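Local coordinates for protein paenibacillus xanthan lyase (Paenibacillus, PDB 6F2P) that acts as a xanthan lyase, breaking glycosidic bonds of the polysaccharide xanthan, probably by the beta-elimination chemistry of polysaccharide lyase family 8, at residues 103-108 with 132-137; 152-157 with 182-187; 548-553 with 598-603. All coordinates share one frame; numbering follows the deposited sequence.

In the fold
The contacts follow one another along the chain, each closing before the next opens. Contacts 1 and 2 belong to the N-terminal alpha-helical domain of the family 8 lyase, with centres 12 Å apart. They touch directly: Tyr153 of contact 2 probably hydrogen-bonds Asp106 of contact 1, and Asn135 packs on Ile157 and Leu184. Helix pairs 95-111/123-141 and 147-160/168-184 thus form one continuous helical packing. Contact 3 lies in the super-sandwich domain, where it joins strands of two different sheets, its centre 53 and 58 Å from those of contacts 1 and 2. The three therefore sample two separately built parts of the chain, one helical and one beta.

Contact 1 of 3, residues 103-108 with 132-137; sequences SGLDWM and MALNDI
Leu105 reaches from helix 95-111 to Leu134 and Ile137 on helix 123-141, and the contact is entirely apolar, with no hydrogen bond across it. The Leu105 methyls divide the work. Leu105 CD1 lies 3.7 Å from Ile137 CG2. Leu105 CD2 sits 3.8 Å from that same Ile137 CG2, and it is also the methyl that meets Leu134 CD1, at 3.9 Å. The Ile137 branch methyl is therefore seated against both ends of the leucine fork, while the two side chains run past each other in opposite directions. Leu134 approaches at a slant: with CG set opposite its backbone N (chi1 -177°), its CD1 is carried to Leu105 although the CB itself does not point there.

The segments run antiparallel as parts of successive helices, 95-111 and 123-141, joined by the non-helical link 112-122, an arrangement in keeping with the hairpin-built helical domain of family 8 polysaccharide lyases. Their nearest CA atoms, those of Leu105 and Leu134, are still 8.6 Å apart, and only 109 Å² is buried in total, so side-chain ends alone bridge the helices.

Polar groups point to other partners. Asp106 accepts a hydrogen bond from Gln149 NE2 on OD2, and its OD1 pairs with the Tyr153 hydroxyl, both partners on helix 147-160, whereas Asp136 pairs with Tyr13. Leu77 of helix 68-85 also packs on Ile137, and Phe113 on Leu134.

Contact 2 of 3, residues 152-157 with 182-187; sequences NYMAAI and GILNKD
Met154 of helix 147-160 lies against Leu184 and Asn185 at the end of helix 168-184, and its bent chain makes every side-chain contact between the two segments. The closely packed, buried part is apolar and centres on Leu184. Met154 SD stands 3.9 Å from Leu184 CB, and Met154 CE lies 3.9 Å from Leu184 CD1, so the thioether end lies across the leucine, SD at its base and CE at one methyl, the side chains crossing at about a right angle. Bends at chi2 (-58°) and chi3 (105°) bring first SD and then CE to Leu184, while CB and CG stay beside Asn185.

Asn185, by contrast, is on the partly exposed, solvent side. Met154 CG comes within 3.8 Å of Asn185 CB, and Met154 CB within 4.0 Å of Asn185 CG, the two chains sliding past each other in opposite directions. These are packing contacts: the amide ND2 is hydrogen-bonded to Tyr158 OH, and a bound methylpentanediol, probably from the crystallisation liquor, is about 3 Å from the side chain. Replacing Met154 with an alanine would remove CG, SD and CE, which would probably open a gap beside Leu184 and take away the packing on Asn185 CB, leaving only the CB to touch its amide.

The backbone turns sharply just here. Asp187 N bonds to Gly182 O at 2.9 Å, and with a weaker bond from Lys186 N to Ile183 O and a positive phi at Lys186 this is a Schellman motif ending the helix. Asp187 then serves as N-cap of helix 188-197. Among the surrounding helices, Asn135 of helix 123-141 packs on Met154, and Arg10 of helix 4-18 on Leu184.

Contact 3 of 3, residues 548-553 with 598-603; sequences IHLAGS and NFMTLW
Strand 545-550 crosses over strand 595-607 in the opposite chain direction, with the CA atoms of Leu550 and Met600 8.7 Å apart, those of Ile548 and Leu602 9.9 Å apart, and no hydrogen bond between them. Such spacing is too wide for neighbours within one sheet and is consistent with the face-to-face packing of a beta sandwich. The strands indeed belong to different antiparallel sheets of the super-sandwich domain: 545-550 lies between 559-563 and 525-527, whereas 595-607 lies between 508-516 and 566-578. The bonding supports this, since Ile548 and Leu550 pair by backbone with Tyr561 and Ile559, and His549 with Ile526.

Alternation along the strands sends Ile548 and Leu550 into the space between the sheets from one side, and Met600 and Leu602 from the other. All four are buried, and together the segments hide 159 Å². Leu550 and Met600 pass alongside each other in opposite directions: Leu550 CD2 lies 4.0 Å from Met600 CG and 4.1 Å from Met600 CB, so the leucine methyl rests on the base of the methionine chain. Met600 extends CG away from its backbone N (chi1 171°) and then bends at both chi2 and chi3, which keeps the contact with Leu550 at CB and CG. Leu525, from the strand next to 545-550, packs on both Ile548 and Met600 and widens the apolar layer. On the other face of strand 595-607, Trp603 makes a cation-pi contact with Arg434. The second pair across the sandwich meets tip to tip, through a single methyl from each side: Ile548 CD1 against Leu602 CD1, at 4.0 Å.

Contact 1 of 3, residues 103-108 with 132-137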
ATOM      1  N   SER A 103     -23.474  48.859  10.636  1.00 25.23           N
ATOM      2  CA  SER A 103     -24.919  48.734  10.793  1.00 17.40           C
ATOM      3  C   SER A 103     -25.346  47.314  10.434  1.00 23.19           C
ATOM      4  O   SER A 103     -26.191  46.717  11.110  1.00 18.91           O
ATOM      5  CB  SER A 103     -25.637  49.739   9.906  1.00 16.58           C
ATOM      6  OG  SER A 103     -27.025  49.446   9.831  1.00 29.63           O
ATOM      7  N   GLY A 104     -24.752  46.779   9.369  1.00 21.00           N
ATOM      8  CA  GLY A 104     -24.962  45.393   8.999  1.00 19.33           C
ATOM      9  C   GLY A 104     -24.645  44.453  10.150  1.00 20.24           C
ATOM     10  O   GLY A 104     -25.438  43.564  10.467  1.00 20.46           O
ATOM     11  N   LEU A 105     -23.496  44.652  10.791  1.00 19.31           N
ATOM     12  CA  LEU A 105     -23.090  43.786  11.901  1.00 21.76           C
ATOM     13  C   LEU A 105     -24.067  43.884  13.071  1.00 21.04           C
ATOM     14  O   LEU A 105     -24.450  42.877  13.670  1.00 22.16           O
ATOM     15  CB  LEU A 105     -21.672  44.120  12.368  1.00 17.95           C
ATOM     16  CG  LEU A 105     -20.525  43.871  11.386  1.00 18.44           C
ATOM     17  CD1 LEU A 105     -19.237  44.463  11.940  1.00 19.67           C
ATOM     18  CD2 LEU A 105     -20.363  42.375  11.104  1.00 16.48           C
ATOM     19  N   ASP A 106     -24.483  45.104  13.381  1.00 20.47           N
ATOM     20  CA  ASP A 106     -25.382  45.311  14.499  1.00 20.84           C
ATOM     21  C   ASP A 106     -26.770  44.794  14.197  1.00 17.81           C
ATOM     22  O   ASP A 106     -27.478  44.322  15.089  1.00 17.07           O
ATOM     23  CB  ASP A 106     -25.397  46.776  14.888  1.00 17.52           C
ATOM     24  CG  ASP A 106     -24.149  47.167  15.649  1.00 26.86           C
ATOM     25  OD1 ASP A 106     -23.677  46.325  16.451  1.00 25.67           O
ATOM     26  OD2 ASP A 106     -23.638  48.292  15.442  1.00 27.98           O
ATOM     27  N   TRP A 107     -27.144  44.849  12.928  1.00 22.21           N
ATOM     28  CA  TRP A 107     -28.416  44.286  12.515  1.00 21.15           C
ATOM     29  C   TRP A 107     -28.391  42.774  12.710  1.00 24.81           C
ATOM     30  O   TRP A 107     -29.326  42.196  13.277  1.00 23.57           O
ATOM     31  CB  TRP A 107     -28.752  44.641  11.062  1.00 18.32           C
ATOM     32  CG  TRP A 107     -30.154  44.253  10.724  1.00 23.49           C
ATOM     33  CD1 TRP A 107     -31.272  45.022  10.872  1.00 19.22           C
ATOM     34  CD2 TRP A 107     -30.600  42.983  10.233  1.00 22.41           C
ATOM     35  NE1 TRP A 107     -32.385  44.313  10.493  1.00 20.49           N
ATOM     36  CE2 TRP A 107     -32.000  43.058  10.095  1.00 20.40           C
ATOM     37  CE3 TRP A 107     -29.951  41.788   9.897  1.00 23.05           C
ATOM     38  CZ2 TRP A 107     -32.764  41.987   9.627  1.00 19.53           C
ATOM     39  CZ3 TRP A 107     -30.714  40.723   9.429  1.00 23.31           C
ATOM     40  CH2 TRP A 107     -32.105  40.835   9.296  1.00 23.43           C
ATOM     41  N   MET A 108     -27.317  42.137  12.242  1.00 21.05           N
ATOM     42  CA  MET A 108     -27.175  40.696  12.402  1.00 19.96           C
ATOM     43  C   MET A 108     -27.243  40.358  13.884  1.00 21.51           C
ATOM     44  O   MET A 108     -27.874  39.377  14.275  1.00 22.73           O
ATOM     45  CB  MET A 108     -25.863  40.182  11.805  1.00 16.05           C
ATOM     46  CG  MET A 108     -25.812  40.164  10.289  1.00 18.01           C
ATOM     47  SD  MET A 108     -27.072  39.135   9.500  1.00 22.29           S
ATOM     48  CE  MET A 108     -26.464  37.485   9.830  1.00 16.71           C
ATOM     49  N   MET A 132     -16.411  32.213  11.379  1.00 13.91           N
ATOM     50  CA  MET A 132     -15.171  32.366  10.625  1.00 17.32           C
ATOM     51  C   MET A 132     -15.146  33.699   9.898  1.00 18.08           C
ATOM     52  O   MET A 132     -14.139  34.401   9.902  1.00 19.44           O
ATOM     53  CB  MET A 132     -15.045  31.239   9.601  1.00 20.37           C
ATOM     54  CG  MET A 132     -13.645  30.964   9.131  1.00 47.46           C
ATOM     55  SD  MET A 132     -13.103  29.338   9.683  1.00 57.92           S
ATOM     56  CE  MET A 132     -11.544  29.236   8.817  1.00 50.91           C
ATOM     57  N   ALA A 133     -16.263  34.038   9.263  1.00 17.36           N
ATOM     58  CA  ALA A 133     -16.345  35.267   8.492  1.00 16.91           C
ATOM     59  C   ALA A 133     -16.523  36.464   9.426  1.00 16.74           C
ATOM     60  O   ALA A 133     -15.975  37.542   9.184  1.00 15.70           O
ATOM     61  CB  ALA A 133     -17.480  35.178   7.476  1.00 14.21           C
ATOM     62  N   LEU A 134     -17.285  36.265  10.497  1.00 13.19           N
ATOM     63  CA  LEU A 134     -17.450  37.298  11.512  1.00 13.00           C
ATOM     64  C   LEU A 134     -16.114  37.617  12.192  1.00 18.46           C
ATOM     65  O   LEU A 134     -15.796  38.789  12.408  1.00 21.42           O
ATOM     66  CB  LEU A 134     -18.515  36.890  12.534  1.00 11.21           C
ATOM     67  CG  LEU A 134     -18.871  37.900  13.627  1.00 14.52           C
ATOM     68  CD1 LEU A 134     -19.061  39.285  13.056  1.00 10.98           C
ATOM     69  CD2 LEU A 134     -20.119  37.460  14.382  1.00 12.06           C
ATOM     70  N   ASN A 135     -15.332  36.584  12.512  1.00 14.18           N
ATOM     71  CA  ASN A 135     -13.989  36.779  13.058  1.00 16.03           C
ATOM     72  C   ASN A 135     -13.145  37.663  12.159  1.00 16.47           C
ATOM     73  O   ASN A 135     -12.440  38.560  12.616  1.00 16.89           O
ATOM     74  CB  ASN A 135     -13.264  35.446  13.234  1.00 15.88           C
ATOM     75  CG  ASN A 135     -13.551  34.801  14.560  1.00 18.15           C
ATOM     76  OD1 ASN A 135     -13.912  35.482  15.523  1.00 19.32           O
ATOM     77  ND2 ASN A 135     -13.392  33.473  14.626  1.00 16.21           N
ATOM     78  N   ASP A 136     -13.217  37.400  10.863  1.00 15.96           N
ATOM     79  CA  ASP A 136     -12.397  38.127   9.913  1.00 18.50           C
ATOM     80  C   ASP A 136     -12.823  39.588   9.803  1.00 21.82           C
ATOM     81  O   ASP A 136     -11.978  40.483   9.803  1.00 23.01           O
ATOM     82  CB  ASP A 136     -12.417  37.429   8.553  1.00 20.81           C
ATOM     83  CG  ASP A 136     -11.721  36.080   8.587  1.00 23.56           C
ATOM     84  OD1 ASP A 136     -11.187  35.709   9.659  1.00 21.88           O
ATOM     85  OD2 ASP A 136     -11.693  35.400   7.542  1.00 28.20           O
ATOM     86  N   ILE A 137     -14.131  39.823   9.725  1.00 18.20           N
ATOM     87  CA  ILE A 137     -14.661  41.174   9.711  1.00 15.04           C
ATOM     88  C   ILE A 137     -14.167  41.943  10.923  1.00 17.40           C
ATOM     89  O   ILE A 137     -13.559  43.008  10.783  1.00 16.53           O
ATOM     90  CB  ILE A 137     -16.193  41.179   9.720  1.00 19.17           C
ATOM     91  CG1 ILE A 137     -16.724  40.563   8.428  1.00 17.43           C
ATOM     92  CG2 ILE A 137     -16.729  42.611   9.901  1.00 12.87           C
ATOM     93  CD1 ILE A 137     -18.179  40.191   8.499  1.00 17.13           C
TER

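Contact 2 of 3, residues 152-157 with 182-187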
ATOM      1  N   ASN A 152     -20.414  41.892  21.903  1.00 24.66           N
ATOM      2  CA  ASN A 152     -21.611  41.270  21.340  1.00 25.97           C
ATOM      3  C   ASN A 152     -21.282  40.247  20.264  1.00 24.19           C
ATOM      4  O   ASN A 152     -21.760  39.110  20.315  1.00 20.03           O
ATOM      5  CB  ASN A 152     -22.563  42.323  20.756  1.00 24.28           C
ATOM      6  CG  ASN A 152     -23.303  43.114  21.827  1.00 24.52           C
ATOM      7  OD1 ASN A 152     -23.609  42.605  22.902  1.00 24.42           O
ATOM      8  ND2 ASN A 152     -23.599  44.366  21.523  1.00 29.01           N
ATOM      9  N   TYR A 153     -20.473  40.656  19.288  1.00 20.12           N
ATOM     10  CA  TYR A 153     -20.125  39.775  18.183  1.00 16.24           C
ATOM     11  C   TYR A 153     -19.403  38.525  18.702  1.00 23.85           C
ATOM     12  O   TYR A 153     -19.666  37.414  18.233  1.00 21.46           O
ATOM     13  CB  TYR A 153     -19.256  40.493  17.149  1.00 15.28           C
ATOM     14  CG  TYR A 153     -19.763  41.849  16.703  1.00 20.66           C
ATOM     15  CD1 TYR A 153     -21.114  42.183  16.785  1.00 26.06           C
ATOM     16  CD2 TYR A 153     -18.886  42.799  16.182  1.00 20.51           C
ATOM     17  CE1 TYR A 153     -21.575  43.432  16.373  1.00 19.34           C
ATOM     18  CE2 TYR A 153     -19.338  44.045  15.764  1.00 19.15           C
ATOM     19  CZ  TYR A 153     -20.682  44.353  15.865  1.00 23.60           C
ATOM     20  OH  TYR A 153     -21.137  45.584  15.459  1.00 20.64           O
ATOM     21  N   MET A 154     -18.507  38.700  19.676  1.00 22.03           N
ATOM     22  CA  MET A 154     -17.769  37.562  20.229  1.00 20.89           C
ATOM     23  C   MET A 154     -18.676  36.667  21.061  1.00 18.83           C
ATOM     24  O   MET A 154     -18.552  35.445  21.026  1.00 20.91           O
ATOM     25  CB  MET A 154     -16.564  38.013  21.055  1.00 17.42           C
ATOM     26  CG  MET A 154     -15.435  38.632  20.234  1.00 19.87           C
ATOM     27  SD  MET A 154     -14.763  37.557  18.942  1.00 21.93           S
ATOM     28  CE  MET A 154     -15.463  38.290  17.461  1.00 20.50           C
ATOM     29  N   ALA A 155     -19.604  37.276  21.789  1.00 18.60           N
ATOM     30  CA  ALA A 155     -20.545  36.516  22.603  1.00 20.69           C
ATOM     31  C   ALA A 155     -21.366  35.575  21.737  1.00 19.89           C
ATOM     32  O   ALA A 155     -21.739  34.481  22.165  1.00 23.81           O
ATOM     33  CB  ALA A 155     -21.454  37.449  23.382  1.00 18.14           C
ATOM     34  N   ALA A 156     -21.638  36.004  20.513  1.00 15.91           N
ATOM     35  CA  ALA A 156     -22.380  35.176  19.583  1.00 16.49           C
ATOM     36  C   ALA A 156     -21.546  33.969  19.166  1.00 18.82           C
ATOM     37  O   ALA A 156     -22.039  32.841  19.136  1.00 15.92           O
ATOM     38  CB  ALA A 156     -22.790  35.981  18.379  1.00 16.67           C
ATOM     39  N   ILE A 157     -20.278  34.214  18.849  1.00 20.82           N
ATOM     40  CA  ILE A 157     -19.376  33.144  18.446  1.00 18.41           C
ATOM     41  C   ILE A 157     -19.137  32.136  19.573  1.00 19.89           C
ATOM     42  O   ILE A 157     -19.224  30.933  19.340  1.00 23.37           O
ATOM     43  CB  ILE A 157     -18.047  33.689  17.914  1.00 19.65           C
ATOM     44  CG1 ILE A 157     -18.312  34.581  16.700  1.00 12.72           C
ATOM     45  CG2 ILE A 157     -17.105  32.537  17.563  1.00 14.86           C
ATOM     46  CD1 ILE A 157     -17.066  35.070  16.019  1.00 13.27           C
ATOM     47  N   GLY A 182     -10.793  34.049  20.500  1.00 17.86           N
ATOM     48  CA  GLY A 182      -9.997  34.270  21.694  1.00 12.60           C
ATOM     49  C   GLY A 182      -9.072  35.468  21.562  1.00 15.68           C
ATOM     50  O   GLY A 182      -9.003  36.306  22.454  1.00 20.32           O
ATOM     51  N   ILE A 183      -8.356  35.546  20.448  1.00 13.33           N
ATOM     52  CA  ILE A 183      -7.450  36.655  20.192  1.00 13.10           C
ATOM     53  C   ILE A 183      -8.195  37.990  20.138  1.00 23.09           C
ATOM     54  O   ILE A 183      -7.778  38.980  20.748  1.00 19.20           O
ATOM     55  CB  ILE A 183      -6.717  36.438  18.870  1.00 15.01           C
ATOM     56  CG1 ILE A 183      -5.751  35.259  19.002  1.00 16.74           C
ATOM     57  CG2 ILE A 183      -5.988  37.701  18.448  1.00 19.47           C
ATOM     58  CD1 ILE A 183      -4.881  35.026  17.792  1.00  9.53           C
ATOM     59  N   LEU A 184      -9.304  38.005  19.405  1.00 20.87           N
ATOM     60  CA  LEU A 184     -10.114  39.202  19.273  1.00 20.92           C
ATOM     61  C   LEU A 184     -10.743  39.604  20.602  1.00 26.55           C
ATOM     62  O   LEU A 184     -10.861  40.796  20.901  1.00 22.66           O
ATOM     63  CB  LEU A 184     -11.204  38.998  18.221  1.00 15.66           C
ATOM     64  CG  LEU A 184     -10.707  38.781  16.796  1.00 14.11           C
ATOM     65  CD1 LEU A 184     -11.885  38.557  15.874  1.00 16.41           C
ATOM     66  CD2 LEU A 184      -9.852  39.950  16.327  1.00 16.25           C
ATOM     67  N   ASN A 185     -11.139  38.609  21.398  1.00 18.60           N
ATOM     68  CA  ASN A 185     -11.802  38.878  22.669  1.00 17.95           C
ATOM     69  C   ASN A 185     -10.834  38.939  23.847  1.00 20.78           C
ATOM     70  O   ASN A 185     -11.252  39.037  25.004  1.00 17.25           O
ATOM     71  CB  ASN A 185     -12.880  37.839  22.953  1.00 20.82           C
ATOM     72  CG  ASN A 185     -13.872  38.310  23.992  1.00 25.11           C
ATOM     73  OD1 ASN A 185     -14.225  39.488  24.023  1.00 25.31           O
ATOM     74  ND2 ASN A 185     -14.300  37.405  24.869  1.00 20.18           N
ATOM     75  N   LYS A 186      -9.540  38.877  23.542  1.00 25.73           N
ATOM     76  CA  LYS A 186      -8.484  38.946  24.556  1.00 31.20           C
ATOM     77  C   LYS A 186      -8.700  37.938  25.693  1.00 24.95           C
ATOM     78  O   LYS A 186      -8.688  38.286  26.871  1.00 30.81           O
ATOM     79  CB  LYS A 186      -8.328  40.386  25.069  1.00 24.95           C
ATOM     80  CG  LYS A 186      -8.021  41.362  23.939  1.00 22.51           C
ATOM     81  CD  LYS A 186      -7.379  42.670  24.384  1.00 17.46           C
ATOM     82  CE  LYS A 186      -6.948  43.472  23.158  1.00 21.70           C
ATOM     83  NZ  LYS A 186      -6.122  44.683  23.435  1.00 25.40           N
ATOM     84  N   ASP A 187      -8.895  36.683  25.310  1.00 17.92           N
ATOM     85  CA  ASP A 187      -9.253  35.619  26.233  1.00 18.23           C
ATOM     86  C   ASP A 187      -8.208  34.496  26.112  1.00 25.21           C
ATOM     87  O   ASP A 187      -8.374  33.566  25.316  1.00 22.96           O
ATOM     88  CB  ASP A 187     -10.642  35.112  25.847  1.00 14.40           C
ATOM     89  CG  ASP A 187     -11.187  34.071  26.808  1.00 22.22           C
ATOM     90  OD1 ASP A 187     -10.418  33.549  27.649  1.00 19.48           O
ATOM     91  OD2 ASP A 187     -12.399  33.756  26.703  1.00 21.95           O
TER

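Contact 3 of 3, residues 548-553 with 598-603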
ATOM      1  N   ILE A 548       3.298   3.896 -32.115  1.00 21.52           N
ATOM      2  CA  ILE A 548       2.475   5.055 -32.398  1.00 20.17           C
ATOM      3  C   ILE A 548       3.194   6.266 -31.818  1.00 22.41           C
ATOM      4  O   ILE A 548       3.797   6.176 -30.747  1.00 17.67           O
ATOM      5  CB  ILE A 548       1.084   4.921 -31.728  1.00 21.65           C
ATOM      6  CG1 ILE A 548       0.273   3.793 -32.362  1.00 18.19           C
ATOM      7  CG2 ILE A 548       0.292   6.217 -31.830  1.00 19.35           C
ATOM      8  CD1 ILE A 548      -1.140   3.691 -31.830  1.00 17.31           C
ATOM      9  N   HIS A 549       3.139   7.394 -32.518  1.00 21.17           N
ATOM     10  CA  HIS A 549       3.657   8.636 -31.969  1.00 18.99           C
ATOM     11  C   HIS A 549       2.592   9.722 -32.077  1.00 23.33           C
ATOM     12  O   HIS A 549       2.070   9.983 -33.159  1.00 21.09           O
ATOM     13  CB  HIS A 549       4.934   9.063 -32.686  1.00 16.68           C
ATOM     14  CG  HIS A 549       5.513  10.346 -32.177  1.00 23.76           C
ATOM     15  ND1 HIS A 549       5.031  11.581 -32.552  1.00 24.37           N
ATOM     16  CD2 HIS A 549       6.534  10.587 -31.318  1.00 25.92           C
ATOM     17  CE1 HIS A 549       5.728  12.526 -31.949  1.00 24.44           C
ATOM     18  NE2 HIS A 549       6.647  11.951 -31.194  1.00 22.83           N
ATOM     19  N   LEU A 550       2.265  10.334 -30.943  1.00 21.06           N
ATOM     20  CA  LEU A 550       1.311  11.428 -30.890  1.00 21.27           C
ATOM     21  C   LEU A 550       2.043  12.689 -30.467  1.00 24.08           C
ATOM     22  O   LEU A 550       2.609  12.737 -29.374  1.00 28.24           O
ATOM     23  CB  LEU A 550       0.197  11.127 -29.888  1.00 22.77           C
ATOM     24  CG  LEU A 550      -0.712  12.337 -29.631  1.00 23.00           C
ATOM     25  CD1 LEU A 550      -1.344  12.788 -30.929  1.00 20.82           C
ATOM     26  CD2 LEU A 550      -1.786  12.051 -28.581  1.00 11.69           C
ATOM     27  N   ALA A 551       2.035  13.709 -31.321  1.00 23.36           N
ATOM     28  CA  ALA A 551       2.819  14.912 -31.054  1.00 22.35           C
ATOM     29  C   ALA A 551       2.146  15.780 -29.996  1.00 23.65           C
ATOM     30  O   ALA A 551       0.926  15.919 -29.977  1.00 21.57           O
ATOM     31  CB  ALA A 551       3.058  15.696 -32.337  1.00 18.26           C
ATOM     32  N   GLY A 552       2.947  16.353 -29.105  1.00 21.24           N
ATOM     33  CA  GLY A 552       2.409  17.137 -28.011  1.00 22.61           C
ATOM     34  C   GLY A 552       2.082  18.553 -28.429  1.00 24.48           C
ATOM     35  O   GLY A 552       2.737  19.111 -29.312  1.00 24.44           O
ATOM     36  N   SER A 553       1.080  19.143 -27.779  1.00 30.31           N
ATOM     37  CA  SER A 553       0.633  20.500 -28.111  1.00 26.34           C
ATOM     38  C   SER A 553       1.698  21.548 -27.794  1.00 22.59           C
ATOM     39  O   SER A 553       1.611  22.690 -28.228  1.00 27.80           O
ATOM     40  CB  SER A 553      -0.659  20.838 -27.365  1.00 21.06           C
ATOM     41  OG  SER A 553      -1.656  19.861 -27.602  1.00 23.83           O
ATOM     42  N   ASN A 598     -10.962  18.704 -27.774  1.00 17.24           N
ATOM     43  CA  ASN A 598     -10.560  17.646 -28.708  1.00 20.41           C
ATOM     44  C   ASN A 598      -9.733  16.551 -28.055  1.00 22.01           C
ATOM     45  O   ASN A 598      -8.876  16.828 -27.218  1.00 22.32           O
ATOM     46  CB  ASN A 598      -9.783  18.242 -29.879  1.00 18.85           C
ATOM     47  CG  ASN A 598     -10.547  19.351 -30.574  1.00 22.90           C
ATOM     48  OD1 ASN A 598     -11.733  19.197 -30.895  1.00 24.17           O
ATOM     49  ND2 ASN A 598      -9.880  20.489 -30.790  1.00 15.75           N
ATOM     50  N   PHE A 599      -9.990  15.305 -28.444  1.00 24.64           N
ATOM     51  CA  PHE A 599      -9.338  14.162 -27.811  1.00 20.19           C
ATOM     52  C   PHE A 599      -8.830  13.116 -28.803  1.00 21.66           C
ATOM     53  O   PHE A 599      -9.461  12.850 -29.828  1.00 19.41           O
ATOM     54  CB  PHE A 599     -10.290  13.476 -26.825  1.00 20.67           C
ATOM     55  CG  PHE A 599     -10.582  14.280 -25.592  1.00 22.09           C
ATOM     56  CD1 PHE A 599     -11.591  15.235 -25.588  1.00 22.04           C
ATOM     57  CD2 PHE A 599      -9.863  14.065 -24.425  1.00 22.16           C
ATOM     58  CE1 PHE A 599     -11.868  15.976 -24.439  1.00 18.67           C
ATOM     59  CE2 PHE A 599     -10.133  14.799 -23.271  1.00 24.69           C
ATOM     60  CZ  PHE A 599     -11.137  15.757 -23.281  1.00 20.91           C
ATOM     61  N   MET A 600      -7.685  12.523 -28.473  1.00 24.13           N
ATOM     62  CA  MET A 600      -7.177  11.346 -29.166  1.00 17.85           C
ATOM     63  C   MET A 600      -7.299  10.144 -28.247  1.00 15.83           C
ATOM     64  O   MET A 600      -6.643  10.078 -27.211  1.00 16.19           O
ATOM     65  CB  MET A 600      -5.710  11.527 -29.554  1.00 17.79           C
ATOM     66  CG  MET A 600      -5.069  10.245 -30.079  1.00 19.46           C
ATOM     67  SD  MET A 600      -5.911   9.619 -31.559  1.00 23.06           S
ATOM     68  CE  MET A 600      -5.515  10.934 -32.712  1.00 14.62           C
ATOM     69  N   THR A 601      -8.137   9.194 -28.630  1.00 18.90           N
ATOM     70  CA  THR A 601      -8.398   8.025 -27.804  1.00 19.02           C
ATOM     71  C   THR A 601      -7.862   6.752 -28.459  1.00 19.82           C
ATOM     72  O   THR A 601      -8.209   6.443 -29.602  1.00 21.67           O
ATOM     73  CB  THR A 601      -9.904   7.876 -27.578  1.00 17.29           C
ATOM     74  OG1 THR A 601     -10.447   9.147 -27.225  1.00 16.50           O
ATOM     75  CG2 THR A 601     -10.189   6.890 -26.464  1.00 16.88           C
ATOM     76  N   LEU A 602      -7.007   6.024 -27.742  1.00 21.01           N
ATOM     77  CA  LEU A 602      -6.468   4.755 -28.231  1.00 15.55           C
ATOM     78  C   LEU A 602      -6.848   3.649 -27.250  1.00 15.91           C
ATOM     79  O   LEU A 602      -6.724   3.836 -26.040  1.00 18.17           O
ATOM     80  CB  LEU A 602      -4.946   4.839 -28.356  1.00 14.63           C
ATOM     81  CG  LEU A 602      -4.356   6.021 -29.137  1.00 18.01           C
ATOM     82  CD1 LEU A 602      -2.844   6.036 -29.039  1.00 16.50           C
ATOM     83  CD2 LEU A 602      -4.779   5.989 -30.593  1.00 14.67           C
ATOM     84  N   TRP A 603      -7.315   2.506 -27.752  1.00 12.43           N
ATOM     85  CA  TRP A 603      -7.674   1.410 -26.851  1.00 14.20           C
ATOM     86  C   TRP A 603      -7.659  -0.002 -27.452  1.00 15.78           C
ATOM     87  O   TRP A 603      -7.519  -0.183 -28.658  1.00 16.88           O
ATOM     88  CB  TRP A 603      -9.016   1.686 -26.168  1.00 14.66           C
ATOM     89  CG  TRP A 603     -10.240   1.542 -27.042  1.00 17.93           C
ATOM     90  CD1 TRP A 603     -11.125   0.503 -27.045  1.00 19.77           C
ATOM     91  CD2 TRP A 603     -10.729   2.484 -28.009  1.00 16.08           C
ATOM     92  NE1 TRP A 603     -12.125   0.732 -27.959  1.00 21.70           N
ATOM     93  CE2 TRP A 603     -11.905   1.941 -28.564  1.00 18.67           C
ATOM     94  CE3 TRP A 603     -10.287   3.734 -28.462  1.00 19.68           C
ATOM     95  CZ2 TRP A 603     -12.641   2.603 -29.548  1.00 16.13           C
ATOM     96  CZ3 TRP A 603     -11.017   4.384 -29.445  1.00 17.76           C
ATOM     97  CH2 TRP A 603     -12.182   3.818 -29.972  1.00 13.88           C
TER